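Local coordinates for protein translation initiation factor 4E (Ascaris suum, PDB 3M94) that binds the N,N,7-trimethylguanosine cap found on nematode messenger RNAs and, as an eIF4E family member, probably brings capped messages to the translation initiation machinery, at residues A[7-12]-A[59-64]; A[1-6]-A[34-39]; A[112-117]-A[132-137]; A[94-99]-A[118-123]. All blocks are in the same frame, centred on the assembly; numbering follows the deposited sequence.

All four contacts belong to the curved antiparallel sheet of eIF4E and the helices on its back. Interactions 1 and 2 follow each other along strand 4-14, their centres about 14 Å apart; interactions 3 and 4 share strand 115-121, with centres about 17 Å apart. The two pairs meet where strand 56-61 borders strand 115-121: L59 O lies 2.8 Å from A118 N, and K61 NZ lies 2.7 Å from G112 O. Interaction 4 reaches the cap through N121 and R123. In interaction 3 the side chain of W132 is about 4 Å from the bound cap. Interaction 2, together with E98 of interaction 4, faces the bound peptide.

Interaction 1 (A[7-12]-A[59-64])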
# COMPACT_ATOMS: atom_id res chain seq x y z
N CYS A 7 -5.01 0.88 -14.94
CA CYS A 7 -5.57 2.18 -14.58
C CYS A 7 -4.51 3.20 -14.19
O CYS A 7 -3.32 2.90 -14.16
CB CYS A 7 -6.63 2.03 -13.48
SG CYS A 7 -5.97 1.38 -11.94
N HIS A 8 -4.95 4.42 -13.92
CA HIS A 8 -4.08 5.50 -13.49
C HIS A 8 -3.88 5.38 -11.98
O HIS A 8 -4.84 5.11 -11.23
CB HIS A 8 -4.73 6.85 -13.77
CG HIS A 8 -4.78 7.22 -15.22
ND1 HIS A 8 -5.48 6.48 -16.15
CD2 HIS A 8 -4.26 8.27 -15.88
CE1 HIS A 8 -5.37 7.06 -17.33
NE2 HIS A 8 -4.63 8.14 -17.20
N TRP A 9 -2.65 5.61 -11.55
CA TRP A 9 -2.28 5.58 -10.14
C TRP A 9 -1.62 6.90 -9.77
O TRP A 9 -0.83 7.44 -10.55
CB TRP A 9 -1.29 4.43 -9.87
CG TRP A 9 -1.87 3.07 -10.11
CD1 TRP A 9 -1.86 2.38 -11.30
CD2 TRP A 9 -2.57 2.25 -9.16
NE1 TRP A 9 -2.49 1.16 -11.13
CE2 TRP A 9 -2.94 1.06 -9.84
CE3 TRP A 9 -2.89 2.40 -7.80
CZ2 TRP A 9 -3.64 0.02 -9.20
CZ3 TRP A 9 -3.58 1.36 -7.16
CH2 TRP A 9 -3.96 0.19 -7.87
N ALA A 10 -1.93 7.41 -8.58
CA ALA A 10 -1.26 8.62 -8.09
C ALA A 10 -0.38 8.31 -6.87
O ALA A 10 -0.79 7.59 -5.96
CB ALA A 10 -2.26 9.69 -7.75
N LEU A 11 0.84 8.86 -6.91
CA LEU A 11 1.76 8.78 -5.79
C LEU A 11 1.59 10.04 -4.93
O LEU A 11 1.57 11.15 -5.46
CB LEU A 11 3.20 8.66 -6.28
CG LEU A 11 4.31 8.64 -5.22
CD1 LEU A 11 4.31 7.32 -4.45
CD2 LEU A 11 5.64 8.83 -5.91
N TRP A 12 1.42 9.84 -3.62
CA TRP A 12 1.30 10.93 -2.65
C TRP A 12 2.46 10.79 -1.65
O TRP A 12 2.99 9.70 -1.42
CB TRP A 12 -0.03 10.87 -1.89
CG TRP A 12 -1.29 10.91 -2.73
CD1 TRP A 12 -1.78 9.91 -3.53
CD2 TRP A 12 -2.24 11.99 -2.82
NE1 TRP A 12 -2.96 10.30 -4.11
CE2 TRP A 12 -3.26 11.58 -3.70
CE3 TRP A 12 -2.32 13.27 -2.25
CZ2 TRP A 12 -4.35 12.39 -4.03
CZ3 TRP A 12 -3.40 14.09 -2.57
CH2 TRP A 12 -4.40 13.64 -3.45
N LEU A 59 0.19 5.13 -2.56
CA LEU A 59 -0.06 4.90 -3.97
C LEU A 59 -1.51 4.48 -4.14
O LEU A 59 -1.86 3.35 -3.78
CB LEU A 59 0.87 3.85 -4.59
CG LEU A 59 0.80 3.94 -6.14
CD1 LEU A 59 1.73 5.05 -6.68
CD2 LEU A 59 1.11 2.61 -6.80
N PHE A 60 -2.34 5.40 -4.65
CA PHE A 60 -3.77 5.15 -4.76
C PHE A 60 -4.26 5.33 -6.19
O PHE A 60 -3.67 6.11 -6.97
CB PHE A 60 -4.56 6.05 -3.81
CG PHE A 60 -4.63 5.52 -2.38
CD1 PHE A 60 -3.46 5.36 -1.62
CD2 PHE A 60 -5.84 5.14 -1.81
CE1 PHE A 60 -3.50 4.84 -0.34
CE2 PHE A 60 -5.89 4.64 -0.51
CZ PHE A 60 -4.72 4.48 0.22
N LYS A 61 -5.34 4.62 -6.51
CA LYS A 61 -5.98 4.78 -7.81
C LYS A 61 -6.34 6.25 -7.97
O LYS A 61 -6.83 6.86 -7.02
CB LYS A 61 -7.24 3.90 -7.91
CG LYS A 61 -6.94 2.42 -8.12
CD LYS A 61 -8.21 1.58 -7.98
CE LYS A 61 -7.99 0.16 -8.45
NZ LYS A 61 -9.09 -0.75 -7.95
N GLU A 62 -6.07 6.81 -9.15
CA GLU A 62 -6.41 8.21 -9.40
C GLU A 62 -7.87 8.48 -9.04
O GLU A 62 -8.75 7.72 -9.44
CB GLU A 62 -6.17 8.61 -10.86
CG GLU A 62 -6.30 10.14 -11.09
CD GLU A 62 -6.05 10.55 -12.53
OE1 GLU A 62 -6.27 9.73 -13.45
OE2 GLU A 62 -5.64 11.72 -12.75
N GLY A 63 -8.10 9.56 -8.30
CA GLY A 63 -9.45 9.95 -7.94
C GLY A 63 -9.87 9.39 -6.59
O GLY A 63 -10.99 9.64 -6.15
N ILE A 64 -9.01 8.60 -5.96
CA ILE A 64 -9.21 8.20 -4.57
C ILE A 64 -8.19 8.95 -3.73
O ILE A 64 -6.98 8.74 -3.88
CB ILE A 64 -9.05 6.68 -4.32
CG1 ILE A 64 -10.04 5.87 -5.16
CG2 ILE A 64 -9.23 6.35 -2.82
CD1 ILE A 64 -9.77 4.36 -5.11
O HOH W 1 -4.99 8.88 -5.64
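L59 starts the contact opposite L11, in a non-hydrogen-bonded pair of the antiparallel strands 8-12 and 59-61, neighbours in the eIF4E sheet. The two leucine side chains cross at about a right angle on the helix-covered side of the sheet. L59 CG lies opposite its own backbone N (chi1 -165°), which sends CD1 against L11 CB at 3.9 Å, while CD2 turns toward W9; L100, I103 and I104 of helix 88-104 pack on this leucine. F60 and A10 form the hydrogen-bonded pair that follows: A10 N gives to F60 O at 2.7 Å and F60 N to A10 O at 3.0 Å. The F60 ring, on the other side of the sheet, meets W132 edge-to-face. K61 diverges from W9 at CB, yet its extended chain runs alongside the indole. K61 CG sits over the six-membered ring, 3.9 Å from its centroid, and C7 SG lies over the same face, also offset toward the rim. The lysine NZ continues to the carbonyls of G112 and I115. A type II turn from K61 to I64, with G63 at positive phi, closes the strand. At E62 the backbone N meets H8 O at 3.0 Å in an almost straight bond (177°), although it approaches from above the carbonyl plane. The E62 carboxylate lies beside the H8 imidazole with the planes 20° apart, and OE1 rests 3.3 Å from H8 CB. I64 O ends the segment on a water, 2.7 Å away, which accepts from W12 NE1 at the indole edge, in the ring plane.

Interaction 2 (A[1-6]-A[34-39])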
# COMPACT_ATOMS: atom_id res chain seq x y z
N MET A 1 6.71 2.49 -27.61
CA MET A 1 5.37 2.43 -26.96
C MET A 1 5.58 2.14 -25.48
O MET A 1 6.19 1.13 -25.12
CB MET A 1 4.50 1.32 -27.60
CG MET A 1 3.06 1.26 -27.10
SD MET A 1 2.21 -0.35 -27.30
CE MET A 1 3.00 -1.32 -26.01
N ARG A 2 5.08 3.01 -24.62
CA ARG A 2 5.07 2.71 -23.20
C ARG A 2 4.01 1.64 -22.90
O ARG A 2 2.96 1.60 -23.52
CB ARG A 2 4.85 3.97 -22.38
CG ARG A 2 6.08 4.86 -22.31
CD ARG A 2 5.76 6.33 -22.61
NE ARG A 2 4.99 7.00 -21.56
CZ ARG A 2 3.79 7.57 -21.73
NH1 ARG A 2 3.19 8.15 -20.71
NH2 ARG A 2 3.19 7.55 -22.92
N HIS A 3 4.30 0.75 -21.96
CA HIS A 3 3.35 -0.30 -21.60
C HIS A 3 2.24 0.24 -20.69
O HIS A 3 2.51 0.69 -19.58
CB HIS A 3 4.10 -1.47 -20.97
CG HIS A 3 5.12 -2.06 -21.89
ND1 HIS A 3 6.45 -1.72 -21.85
CD2 HIS A 3 4.98 -2.92 -22.93
CE1 HIS A 3 7.11 -2.38 -22.79
NE2 HIS A 3 6.24 -3.11 -23.47
N PRO A 4 0.99 0.23 -21.18
CA PRO A 4 -0.09 0.87 -20.44
C PRO A 4 -0.49 0.00 -19.23
O PRO A 4 -0.49 -1.24 -19.32
CB PRO A 4 -1.22 0.96 -21.47
CG PRO A 4 -1.02 -0.28 -22.35
CD PRO A 4 0.51 -0.44 -22.42
N LEU A 5 -0.76 0.67 -18.12
CA LEU A 5 -1.27 0.02 -16.91
C LEU A 5 -2.78 -0.04 -17.03
O LEU A 5 -3.38 0.73 -17.80
CB LEU A 5 -0.88 0.79 -15.65
CG LEU A 5 0.62 0.92 -15.35
CD1 LEU A 5 0.85 1.86 -14.15
CD2 LEU A 5 1.26 -0.45 -15.11
N GLN A 6 -3.40 -0.96 -16.31
CA GLN A 6 -4.85 -1.10 -16.36
C GLN A 6 -5.55 0.18 -15.94
O GLN A 6 -6.59 0.54 -16.49
CB GLN A 6 -5.31 -2.28 -15.52
CG GLN A 6 -6.81 -2.54 -15.59
CD GLN A 6 -7.21 -3.80 -14.88
OE1 GLN A 6 -6.62 -4.86 -15.08
NE2 GLN A 6 -8.24 -3.70 -14.06
N THR A 34 1.61 4.16 -17.11
CA THR A 34 2.45 3.21 -17.83
C THR A 34 3.50 2.67 -16.88
O THR A 34 3.79 3.28 -15.87
CB THR A 34 3.15 3.83 -19.09
OG1 THR A 34 4.17 4.76 -18.68
CG2 THR A 34 2.13 4.51 -20.04
N VAL A 35 4.05 1.50 -17.21
CA VAL A 35 5.15 0.90 -16.47
C VAL A 35 6.40 1.82 -16.49
O VAL A 35 7.07 2.01 -15.45
CB VAL A 35 5.53 -0.46 -17.09
CG1 VAL A 35 6.75 -1.05 -16.42
CG2 VAL A 35 4.34 -1.43 -17.03
N GLU A 36 6.71 2.38 -17.66
CA GLU A 36 7.89 3.24 -17.79
C GLU A 36 7.83 4.50 -16.92
O GLU A 36 8.83 4.91 -16.33
CB GLU A 36 8.16 3.59 -19.25
CG GLU A 36 8.70 2.38 -20.07
CD GLU A 36 7.64 1.32 -20.37
OE1 GLU A 36 6.43 1.58 -20.22
OE2 GLU A 36 8.03 0.19 -20.76
N ASP A 37 6.65 5.11 -16.84
CA ASP A 37 6.50 6.30 -16.02
C ASP A 37 6.54 5.93 -14.53
O ASP A 37 7.11 6.69 -13.73
CB ASP A 37 5.21 7.05 -16.39
CG ASP A 37 5.23 7.58 -17.83
OD1 ASP A 37 6.29 8.08 -18.27
OD2 ASP A 37 4.19 7.48 -18.52
N PHE A 38 5.95 4.79 -14.15
CA PHE A 38 6.11 4.27 -12.78
C PHE A 38 7.58 4.21 -12.36
O PHE A 38 7.95 4.72 -11.29
CB PHE A 38 5.47 2.87 -12.57
CG PHE A 38 5.95 2.20 -11.31
CD1 PHE A 38 5.53 2.66 -10.05
CD2 PHE A 38 6.87 1.16 -11.36
CE1 PHE A 38 6.02 2.06 -8.86
CE2 PHE A 38 7.35 0.56 -10.18
CZ PHE A 38 6.93 1.02 -8.94
N TRP A 39 8.41 3.59 -13.20
CA TRP A 39 9.84 3.48 -12.88
C TRP A 39 10.59 4.82 -12.82
O TRP A 39 11.44 5.01 -11.94
CB TRP A 39 10.54 2.49 -13.82
CG TRP A 39 10.21 1.05 -13.53
CD1 TRP A 39 9.67 0.14 -14.41
CD2 TRP A 39 10.39 0.35 -12.28
NE1 TRP A 39 9.50 -1.07 -13.79
CE2 TRP A 39 9.93 -0.98 -12.49
CE3 TRP A 39 10.88 0.70 -11.02
CZ2 TRP A 39 9.96 -1.95 -11.48
CZ3 TRP A 39 10.90 -0.26 -10.01
CH2 TRP A 39 10.45 -1.57 -10.25
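H3 and E36 grip each other through two bonds where the chain just before strand 4-14 meets the N-terminal end of helix 35-42, on the peptide-binding side of the eIF4E fold. H3 ND1 gives to E36 OE2 at 2.7 Å, in the imidazole plane and on the syn lone pair, while H3 N gives to E36 OE1 at 2.9 Å. A bend at chi2 (73°) folds the glutamate back along the helix, which turns both oxygens to H3; the ND1 bond would limit rotation of the ring. H3 O in turn accepts from V35 N at 2.9 Å, using an N-H of the first helical turn. Beside this, L5 CD2 packs across V35 CG2. R2 reaches D37 OD2 at its guanidinium edge in a salt bridge; the modelled NH1 distance is improbably short, and the bond from NE is weak. T34 CG2 lies 3.8 Å above the guanidinium plane, over its centre, covering one face.

Further out, the bound peptide takes up this surface: an aromatic side chain of it bonds to P4 O and meets the H3 ring edge-to-face, and W39 NE1 bonds to its backbone. Such a site is consistent with the dorsal surface on which eIF4E relatives bind eIF4G and 4E-binding proteins. D37 is held by the N-cap residue: T34 OG1 accepts from D37 N at 3.1 Å and donates to D37 OD2 at 2.7 Å, from above the carboxylate plane.

Interaction 3 (A[112-117]-A[132-137]); sequences GEYICG and WTRDSL
C116 and G117 both face W132, so the antiparallel register slips by one residue after the I115-T133 pair. W132 O takes C116 N at 2.8 Å and, weakly, G117 N at 3.4 Å; W132 N returns a bond to G117 O at 2.8 Å. On the other side of the I115-T133 pair Y114 O accepts from R134 N, which carries the pairing one step past the last strand residue. C116 points its side chain at the partner segment, where SG lies 3.6 Å from R134 CB. The arginine leaves its backbone with CG between N and the carbonyl carbon (chi1 66°) and bends at chi3, and this brings NE 3.0 Å from E113 O. That bond is nearly straight (172°) and lies in the guanidinium plane, fixing how the group is turned; NH2 goes on to N72. Along the way R134 CG passes Y114 CD1 at 4.0 Å, the tyrosine crossing it at about a right angle.

The slip is a classic beta bulge at the open end of the hairpin made by strands 115-121 and 127-133, just where the 3-10 turn 112-114 leads in. On one side of the hairpin I115 and T133 turn together toward I145 of helix 139-153, and T133 OG1 is bonded to Y163 and N142. On the other side the W132 indole meets W68 of the cap pocket with the ring planes at about 20°, and its side chain lies about 4 Å from the bound cap. Past R134 the chain enters an Asx turn, D135 OD1 accepting from L137 N at 2.9 Å.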
# COMPACT_ATOMS: atom_id res chain seq x y z
N GLY A 112 -9.24 -7.03 -7.94
CA GLY A 112 -8.57 -5.75 -8.15
C GLY A 112 -9.47 -4.54 -8.01
O GLY A 112 -9.01 -3.48 -7.62
N GLU A 113 -10.75 -4.69 -8.35
CA GLU A 113 -11.75 -3.63 -8.13
C GLU A 113 -11.90 -3.23 -6.64
O GLU A 113 -12.36 -2.14 -6.34
CB GLU A 113 -13.11 -4.00 -8.73
CG GLU A 113 -13.72 -5.32 -8.24
CD GLU A 113 -13.40 -6.51 -9.16
OE1 GLU A 113 -12.22 -6.68 -9.58
OE2 GLU A 113 -14.36 -7.27 -9.46
N TYR A 114 -11.50 -4.11 -5.73
CA TYR A 114 -11.63 -3.82 -4.30
C TYR A 114 -10.42 -3.11 -3.69
O TYR A 114 -10.49 -2.60 -2.58
CB TYR A 114 -11.96 -5.10 -3.52
CG TYR A 114 -13.33 -5.60 -3.83
CD1 TYR A 114 -14.44 -5.08 -3.16
CD2 TYR A 114 -13.54 -6.56 -4.82
CE1 TYR A 114 -15.73 -5.53 -3.45
CE2 TYR A 114 -14.81 -7.02 -5.12
CZ TYR A 114 -15.90 -6.49 -4.43
OH TYR A 114 -17.15 -6.92 -4.72
N ILE A 115 -9.32 -3.06 -4.42
CA ILE A 115 -8.11 -2.40 -3.94
C ILE A 115 -8.17 -0.88 -4.15
O ILE A 115 -8.40 -0.41 -5.26
CB ILE A 115 -6.87 -3.03 -4.60
CG1 ILE A 115 -6.64 -4.42 -4.00
CG2 ILE A 115 -5.61 -2.14 -4.43
CD1 ILE A 115 -5.83 -5.28 -4.83
N CYS A 116 -7.95 -0.11 -3.08
CA CYS A 116 -7.91 1.34 -3.19
C CYS A 116 -6.49 1.84 -3.37
O CYS A 116 -6.23 2.68 -4.24
CB CYS A 116 -8.53 1.98 -1.96
SG CYS A 116 -10.19 1.43 -1.73
N GLY A 117 -5.57 1.35 -2.54
CA GLY A 117 -4.17 1.72 -2.69
C GLY A 117 -3.30 1.18 -1.58
O GLY A 117 -3.77 0.46 -0.71
N TRP A 132 -5.01 -0.94 1.40
CA TRP A 132 -6.38 -0.48 1.64
C TRP A 132 -7.36 -1.05 0.61
O TRP A 132 -7.12 -0.97 -0.59
CB TRP A 132 -6.47 1.05 1.59
CG TRP A 132 -5.82 1.79 2.73
CD1 TRP A 132 -4.78 1.37 3.51
CD2 TRP A 132 -6.15 3.10 3.19
NE1 TRP A 132 -4.46 2.32 4.43
CE2 TRP A 132 -5.28 3.40 4.26
CE3 TRP A 132 -7.12 4.04 2.82
CZ2 TRP A 132 -5.34 4.61 4.96
CZ3 TRP A 132 -7.17 5.25 3.51
CH2 TRP A 132 -6.28 5.53 4.57
N THR A 133 -8.48 -1.60 1.11
CA THR A 133 -9.55 -2.14 0.27
C THR A 133 -10.87 -1.39 0.55
O THR A 133 -11.01 -0.76 1.61
CB THR A 133 -9.75 -3.66 0.48
OG1 THR A 133 -10.27 -3.91 1.79
CG2 THR A 133 -8.42 -4.39 0.33
N ARG A 134 -11.82 -1.48 -0.37
CA ARG A 134 -13.00 -0.61 -0.29
C ARG A 134 -14.16 -1.13 0.57
O ARG A 134 -15.04 -0.36 0.93
CB ARG A 134 -13.47 -0.12 -1.67
CG ARG A 134 -14.01 -1.17 -2.61
CD ARG A 134 -14.66 -0.51 -3.85
NE ARG A 134 -13.68 0.02 -4.81
CZ ARG A 134 -13.42 1.31 -5.00
NH1 ARG A 134 -12.51 1.68 -5.90
NH2 ARG A 134 -14.06 2.25 -4.31
N ASP A 135 -14.16 -2.42 0.90
CA ASP A 135 -15.26 -3.01 1.67
C ASP A 135 -14.76 -3.95 2.77
O ASP A 135 -14.30 -5.06 2.50
CB ASP A 135 -16.27 -3.71 0.76
CG ASP A 135 -17.54 -4.16 1.49
OD1 ASP A 135 -17.59 -4.14 2.75
OD2 ASP A 135 -18.50 -4.54 0.81
N SER A 136 -14.90 -3.51 4.02
CA SER A 136 -14.43 -4.27 5.18
C SER A 136 -15.25 -5.53 5.49
O SER A 136 -14.80 -6.39 6.24
CB SER A 136 -14.41 -3.37 6.40
OG SER A 136 -15.71 -2.87 6.64
N LEU A 137 -16.45 -5.65 4.91
CA LEU A 137 -17.31 -6.81 5.17
C LEU A 137 -17.19 -7.92 4.12
O LEU A 137 -17.75 -9.00 4.29
CB LEU A 137 -18.78 -6.40 5.34
CG LEU A 137 -19.21 -5.36 6.39
CD1 LEU A 137 -20.74 -5.25 6.40
CD2 LEU A 137 -18.67 -5.65 7.81

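Interaction 4 (A[94-99]-A[118-123]); sequences HYWLEL and AVVNVR. With M7M (N,N,7-trimethylguanosine 5'-(trihydrogen diphosphate)), chain C.
W96 and V120 mark the closest backbone approach, 6.9 Å between CA atoms, as helix 94-99 runs nearly antiparallel to strand 118-121 (167°) with the axes 9.5 Å apart. This is packing of helix 88-104 against the convex back of the eIF4E sheet. V120 CG1 stands over the face of the six-membered ring of W96, 3.5 Å from its centroid, a CH-pi contact. With CG opposite the backbone N (chi1 180°), the W96 indole extends across to the strand and turns a face to V120. A118 CB touches two helix side chains, 3.6 Å from W96 CZ3 and 3.7 Å from L99 CD2. V119 points the other way, against W132.

Farther along, N121 at the end of the strand and R123 in the loop beyond it reach the cap. R123 NE gives to OBA of the terminal phosphate at 3.2 Å, in an almost linear bond (170°); the still shorter approach of NH2 to the other phosphate is too close to trust. N121 CB lies 3.5 Å above the guanidinium plane, and R123 NH1 is bonded to V122 O at 2.7 Å. D56 accepts from N121 ND2 and pairs with R123 NH2, while K128 also bonds to the ligand. The side chains that meet between helix and strand are thus apolar, whereas the cap end holds a guanidinium fixed in orientation whose charge would favour a phosphate-bearing ligand.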
# COMPACT_ATOMS: atom_id res chain seq x y z
N HIS A 94 11.95 -3.32 0.32
CA HIS A 94 11.54 -4.53 -0.40
C HIS A 94 10.03 -4.73 -0.31
O HIS A 94 9.37 -4.90 -1.32
CB HIS A 94 12.29 -5.74 0.15
CG HIS A 94 11.99 -7.02 -0.56
ND1 HIS A 94 12.59 -7.38 -1.74
CD2 HIS A 94 11.16 -8.05 -0.23
CE1 HIS A 94 12.13 -8.56 -2.13
NE2 HIS A 94 11.26 -8.99 -1.23
N TYR A 95 9.48 -4.69 0.91
CA TYR A 95 8.04 -4.82 1.13
C TYR A 95 7.24 -3.79 0.31
O TYR A 95 6.31 -4.15 -0.40
CB TYR A 95 7.71 -4.69 2.62
CG TYR A 95 7.88 -5.96 3.45
CD1 TYR A 95 7.51 -5.98 4.80
CD2 TYR A 95 8.39 -7.15 2.90
CE1 TYR A 95 7.64 -7.14 5.59
CE2 TYR A 95 8.52 -8.32 3.68
CZ TYR A 95 8.15 -8.30 5.03
OH TYR A 95 8.27 -9.43 5.82
N TRP A 96 7.62 -2.51 0.42
CA TRP A 96 6.95 -1.42 -0.28
C TRP A 96 6.98 -1.58 -1.80
O TRP A 96 5.94 -1.53 -2.44
CB TRP A 96 7.56 -0.07 0.13
CG TRP A 96 6.97 1.15 -0.54
CD1 TRP A 96 7.64 2.08 -1.24
CD2 TRP A 96 5.59 1.58 -0.51
NE1 TRP A 96 6.78 3.07 -1.67
CE2 TRP A 96 5.52 2.79 -1.22
CE3 TRP A 96 4.41 1.05 0.05
CZ2 TRP A 96 4.31 3.49 -1.41
CZ3 TRP A 96 3.22 1.76 -0.11
CH2 TRP A 96 3.18 2.96 -0.84
N LEU A 97 8.15 -1.80 -2.38
CA LEU A 97 8.27 -1.97 -3.83
C LEU A 97 7.51 -3.21 -4.34
O LEU A 97 6.79 -3.11 -5.33
CB LEU A 97 9.74 -2.03 -4.28
CG LEU A 97 9.98 -2.18 -5.80
CD1 LEU A 97 9.22 -1.10 -6.66
CD2 LEU A 97 11.47 -2.16 -6.12
N GLU A 98 7.66 -4.36 -3.66
CA GLU A 98 6.85 -5.54 -4.02
C GLU A 98 5.34 -5.26 -4.01
O GLU A 98 4.62 -5.70 -4.90
CB GLU A 98 7.14 -6.73 -3.10
CG GLU A 98 8.58 -7.29 -3.17
CD GLU A 98 8.97 -7.79 -4.55
OE1 GLU A 98 8.14 -8.40 -5.23
OE2 GLU A 98 10.13 -7.58 -4.96
N LEU A 99 4.87 -4.52 -3.01
CA LEU A 99 3.45 -4.18 -2.95
C LEU A 99 3.03 -3.28 -4.12
O LEU A 99 1.97 -3.49 -4.71
CB LEU A 99 3.07 -3.56 -1.60
CG LEU A 99 1.60 -3.22 -1.38
CD1 LEU A 99 0.69 -4.42 -1.69
CD2 LEU A 99 1.40 -2.76 0.06
N ALA A 118 -2.02 1.55 -1.62
CA ALA A 118 -1.05 1.13 -0.60
C ALA A 118 -0.50 2.30 0.20
O ALA A 118 -0.42 3.43 -0.29
CB ALA A 118 0.09 0.39 -1.26
N VAL A 119 -0.06 2.00 1.43
CA VAL A 119 0.49 3.02 2.32
C VAL A 119 1.72 2.49 3.05
O VAL A 119 1.70 1.39 3.62
CB VAL A 119 -0.53 3.44 3.40
CG1 VAL A 119 0.02 4.57 4.30
CG2 VAL A 119 -1.85 3.84 2.78
N VAL A 120 2.79 3.29 3.05
CA VAL A 120 3.87 3.05 3.98
C VAL A 120 3.98 4.21 4.96
O VAL A 120 4.10 5.37 4.55
CB VAL A 120 5.22 2.71 3.27
CG1 VAL A 120 5.60 3.78 2.24
CG2 VAL A 120 6.35 2.51 4.32
N ASN A 121 3.91 3.89 6.26
CA ASN A 121 4.13 4.86 7.33
C ASN A 121 5.51 4.59 7.92
O ASN A 121 5.78 3.48 8.37
CB ASN A 121 3.06 4.72 8.43
CG ASN A 121 1.64 4.73 7.87
OD1 ASN A 121 0.94 3.73 7.94
ND2 ASN A 121 1.22 5.87 7.31
N VAL A 122 6.38 5.59 7.89
CA VAL A 122 7.71 5.46 8.47
C VAL A 122 7.64 6.06 9.87
O VAL A 122 7.34 7.26 10.02
CB VAL A 122 8.79 6.15 7.61
CG1 VAL A 122 10.09 6.31 8.38
CG2 VAL A 122 9.05 5.37 6.34
N ARG A 123 7.91 5.23 10.88
CA ARG A 123 7.78 5.63 12.28
C ARG A 123 8.99 5.19 13.15
O ARG A 123 9.73 4.27 12.79
CB ARG A 123 6.47 5.08 12.87
CG ARG A 123 5.16 5.51 12.17
CD ARG A 123 4.87 7.01 12.30
NE ARG A 123 3.66 7.44 11.58
CZ ARG A 123 3.60 7.78 10.29
NH1 ARG A 123 4.69 7.76 9.51
NH2 ARG A 123 2.44 8.16 9.76
OAX M7M C . -0.14 6.45 15.02
OAY M7M C . 1.72 5.48 13.73
PAZ M7M C . 0.64 6.50 13.62
OBA M7M C . 1.01 7.91 13.32
OBB M7M C . -7.43 9.98 6.83
CBC M7M C . -5.14 8.55 7.36
OBD M7M C . -0.41 6.02 12.51
NBE M7M C . -7.87 11.80 8.06
CBF M7M C . -7.11 10.76 7.74
CBG M7M C . -5.98 10.59 8.48
NBH M7M C . -5.09 9.64 8.35
CBI M7M C . -4.16 9.85 9.27
OBJ M7M C . 0.56 7.05 10.45
PBK M7M C . -0.71 6.82 11.15
OBL M7M C . -1.86 6.15 10.48
CBM M7M C . -7.50 12.61 9.05
NBN M7M C . -6.39 12.45 9.77
CBO M7M C . -5.61 11.42 9.49
NBP M7M C . -4.48 10.94 9.95
CBQ M7M C . -3.70 11.51 11.05
OBR M7M C . -2.53 10.76 11.28
CBS M7M C . -2.64 9.93 12.42
CBT M7M C . -2.49 8.48 12.01
OBU M7M C . -1.14 8.23 11.72
NBV M7M C . -8.32 13.63 9.29
CBW M7M C . -8.00 14.56 10.34
CBX M7M C . -4.55 11.38 12.28
CBY M7M C . -4.06 10.09 12.88
CBZ M7M C . -9.51 13.77 8.50
OCA M7M C . -4.23 12.49 13.09
OCB M7M C . -4.11 10.10 14.30